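Local coordinates for FrpC operon protein (Neisseria meningitidis, PDB 5EDF) that binds the RTX protein FrpC, is iron-regulated, and may take part in adhesion, although its exact role is unknown, at residues F6-P11 with I30-L35. Residues are numbered along the deposited sequence; the frame is centred on the assembly and turned at random.
Sequences FNNPEP and IPYGYL
Asn8 is the first residue of the 6-11 loop to reach Tyr32, the aromatic side chain that carries nearly all of this contact. Its CB lies 3.5 Å from Tyr32 CE2, and the side chain passes the ring at a slant, with Asn8 ND2 3.9 Å from Tyr32 CD2 and the amide plane turned 73° from the ring. The amide is directed to other partners: ND2 donates to Leu47 O, and the backbone of Asn8 bonds to Trp46. Asn7 and Asn8 both face Trp46, which fits a classic beta bulge.

At Pro9 it is the backbone that counts. Its carbonyl O sits at the edge of the phenol, close to the ring plane, and accepts a hydrogen bond from Tyr32 OH at 2.7 Å. The hydroxyl approaches from above the carbonyl plane, 40° out of it, and not along a lone pair. The bond gives the hydroxyl of this buried tyrosine a main-chain acceptor.

Glu10 starts away from Tyr32; its OE2 forms a salt bridge with Lys84 and hydrogen bonds with Tyr79 and Gln81. Pro11 comes back over the phenol. Pro11 CG is 3.9 Å from the Tyr32 ring centroid and 27° off its normal, a CH-pi contact displaced toward the hydroxyl-bearing rim, with CG 3.5 Å from Tyr32 CZ. The same CG approaches Gly33 CA at 4.3 Å. The first torsion of Tyr32 sets CG between its own backbone N and carbonyl carbon, and the ring projects from the 3-10 turn toward the loop.

His17 meets the tyrosine ring edge-to-face. The arrangement is a tyrosine-proline CH-pi contact combined with a hydroxyl-to-carbonyl bond, by which the N-terminal loop packs on the 3-10 turn that follows strand 26-31 of the small mixed sheet.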
loop_
_atom_site.group_PDB
_atom_site.type_symbol
_atom_site.label_atom_id
_atom_site.label_comp_id
_atom_site.label_asym_id
_atom_site.label_seq_id
_atom_site.Cartn_x
_atom_site.Cartn_y
_atom_site.Cartn_z
ATOM N N PHE A 6 8.868 -22.011 8.493
ATOM C CA PHE A 6 8.794 -21.700 7.078
ATOM C C PHE A 6 8.557 -23.002 6.288
ATOM O O PHE A 6 9.309 -23.360 5.378
ATOM C CB PHE A 6 10.068 -21.006 6.619
ATOM C CG PHE A 6 10.345 -19.710 7.311
ATOM C CD1 PHE A 6 9.911 -18.507 6.782
ATOM C CD2 PHE A 6 11.049 -19.700 8.501
ATOM C CE1 PHE A 6 10.168 -17.314 7.435
ATOM C CE2 PHE A 6 11.304 -18.511 9.167
ATOM C CZ PHE A 6 10.873 -17.317 8.623
ATOM N N ASN A 7 7.498 -23.703 6.662
ATOM C CA ASN A 7 7.233 -25.053 6.164
ATOM C C ASN A 7 6.398 -25.110 4.888
ATOM O O ASN A 7 6.107 -26.201 4.398
ATOM C CB ASN A 7 6.458 -25.896 7.213
ATOM C CG ASN A 7 7.173 -26.034 8.553
ATOM O OD1 ASN A 7 8.396 -26.087 8.605
ATOM N ND2 ASN A 7 6.389 -26.124 9.650
ATOM N N ASN A 8 5.975 -23.966 4.355
ATOM C CA ASN A 8 5.125 -23.948 3.156
ATOM C C ASN A 8 5.975 -23.898 1.884
ATOM O O ASN A 8 7.032 -23.285 1.887
ATOM C CB ASN A 8 4.124 -22.783 3.173
ATOM C CG ASN A 8 2.929 -23.029 4.082
ATOM O OD1 ASN A 8 2.446 -24.149 4.223
ATOM N ND2 ASN A 8 2.431 -21.946 4.701
ATOM N N PRO A 9 5.463 -24.521 0.814
ATOM C CA PRO A 9 6.150 -24.538 -0.479
ATOM C C PRO A 9 6.032 -23.199 -1.188
ATOM O O PRO A 9 5.171 -22.392 -0.894
ATOM C CB PRO A 9 5.383 -25.621 -1.237
ATOM C CG PRO A 9 3.973 -25.508 -0.723
ATOM C CD PRO A 9 4.184 -25.257 0.753
ATOM N N GLU A 10 6.894 -22.978 -2.160
ATOM C CA GLU A 10 6.731 -21.852 -3.082
ATOM C C GLU A 10 5.301 -21.861 -3.619
ATOM O O GLU A 10 4.836 -22.890 -4.071
ATOM C CB GLU A 10 7.706 -22.028 -4.248
ATOM C CG GLU A 10 7.681 -20.875 -5.224
ATOM C CD GLU A 10 8.442 -21.118 -6.505
ATOM O OE1 GLU A 10 9.036 -22.202 -6.710
ATOM O OE2 GLU A 10 8.431 -20.217 -7.362
ATOM N N PRO A 11 4.595 -20.713 -3.584
ATOM C CA PRO A 11 3.258 -20.687 -4.149
ATOM C C PRO A 11 3.185 -20.834 -5.674
ATOM O O PRO A 11 4.093 -20.402 -6.392
ATOM C CB PRO A 11 2.698 -19.299 -3.739
ATOM C CG PRO A 11 3.634 -18.767 -2.711
ATOM C CD PRO A 11 4.957 -19.431 -2.960
ATOM N N ILE A 30 -4.125 -14.367 6.332
ATOM C CA ILE A 30 -3.577 -13.793 5.104
ATOM C C ILE A 30 -3.143 -14.891 4.162
ATOM O O ILE A 30 -2.318 -15.723 4.544
ATOM C CB ILE A 30 -2.385 -12.882 5.429
ATOM C CG1 ILE A 30 -2.837 -11.789 6.403
ATOM C CG2 ILE A 30 -1.798 -12.253 4.131
ATOM C CD1 ILE A 30 -1.803 -10.709 6.678
ATOM N N PRO A 31 -3.648 -14.900 2.915
ATOM C CA PRO A 31 -3.083 -15.851 1.940
ATOM C C PRO A 31 -1.578 -15.673 1.807
ATOM O O PRO A 31 -1.094 -14.536 1.721
ATOM C CB PRO A 31 -3.819 -15.528 0.646
ATOM C CG PRO A 31 -5.112 -14.881 1.106
ATOM C CD PRO A 31 -4.713 -14.087 2.326
ATOM N N TYR A 32 -0.823 -16.756 1.858
ATOM C CA TYR A 32 0.592 -16.658 2.116
ATOM C C TYR A 32 1.384 -16.025 1.006
ATOM O O TYR A 32 2.498 -15.528 1.249
ATOM C CB TYR A 32 1.167 -18.016 2.547
ATOM C CG TYR A 32 1.514 -19.004 1.475
ATOM C CD1 TYR A 32 0.651 -19.340 0.435
ATOM C CD2 TYR A 32 2.716 -19.695 1.543
ATOM C CE1 TYR A 32 0.995 -20.298 -0.514
ATOM C CE2 TYR A 32 3.040 -20.639 0.629
ATOM C CZ TYR A 32 2.193 -20.964 -0.402
ATOM O OH TYR A 32 2.506 -21.944 -1.318
ATOM N N GLY A 33 0.850 -15.982 -0.211
ATOM C CA GLY A 33 1.502 -15.304 -1.298
ATOM C C GLY A 33 1.648 -13.807 -1.162
ATOM O O GLY A 33 2.413 -13.202 -1.896
ATOM N N TYR A 34 0.959 -13.208 -0.185
ATOM C CA TYR A 34 1.137 -11.788 0.130
ATOM C C TYR A 34 2.273 -11.538 1.108
ATOM O O TYR A 34 2.483 -10.411 1.504
ATOM C CB TYR A 34 -0.169 -11.241 0.729
ATOM C CG TYR A 34 -1.294 -11.163 -0.276
ATOM C CD1 TYR A 34 -1.290 -10.226 -1.312
ATOM C CD2 TYR A 34 -2.354 -12.050 -0.221
ATOM C CE1 TYR A 34 -2.328 -10.178 -2.240
ATOM C CE2 TYR A 34 -3.381 -11.975 -1.127
ATOM C CZ TYR A 34 -3.369 -11.042 -2.133
ATOM O OH TYR A 34 -4.395 -10.992 -3.071
ATOM N N LEU A 35 3.001 -12.590 1.480
ATOM C CA LEU A 35 4.035 -12.534 2.525
ATOM C C LEU A 35 5.443 -12.805 2.013
ATOM O O LEU A 35 6.245 -13.460 2.697
ATOM C CB LEU A 35 3.677 -13.480 3.677
ATOM C CG LEU A 35 2.295 -13.246 4.322
ATOM C CD1 LEU A 35 1.936 -14.436 5.217
ATOM C CD2 LEU A 35 2.226 -11.922 5.058
#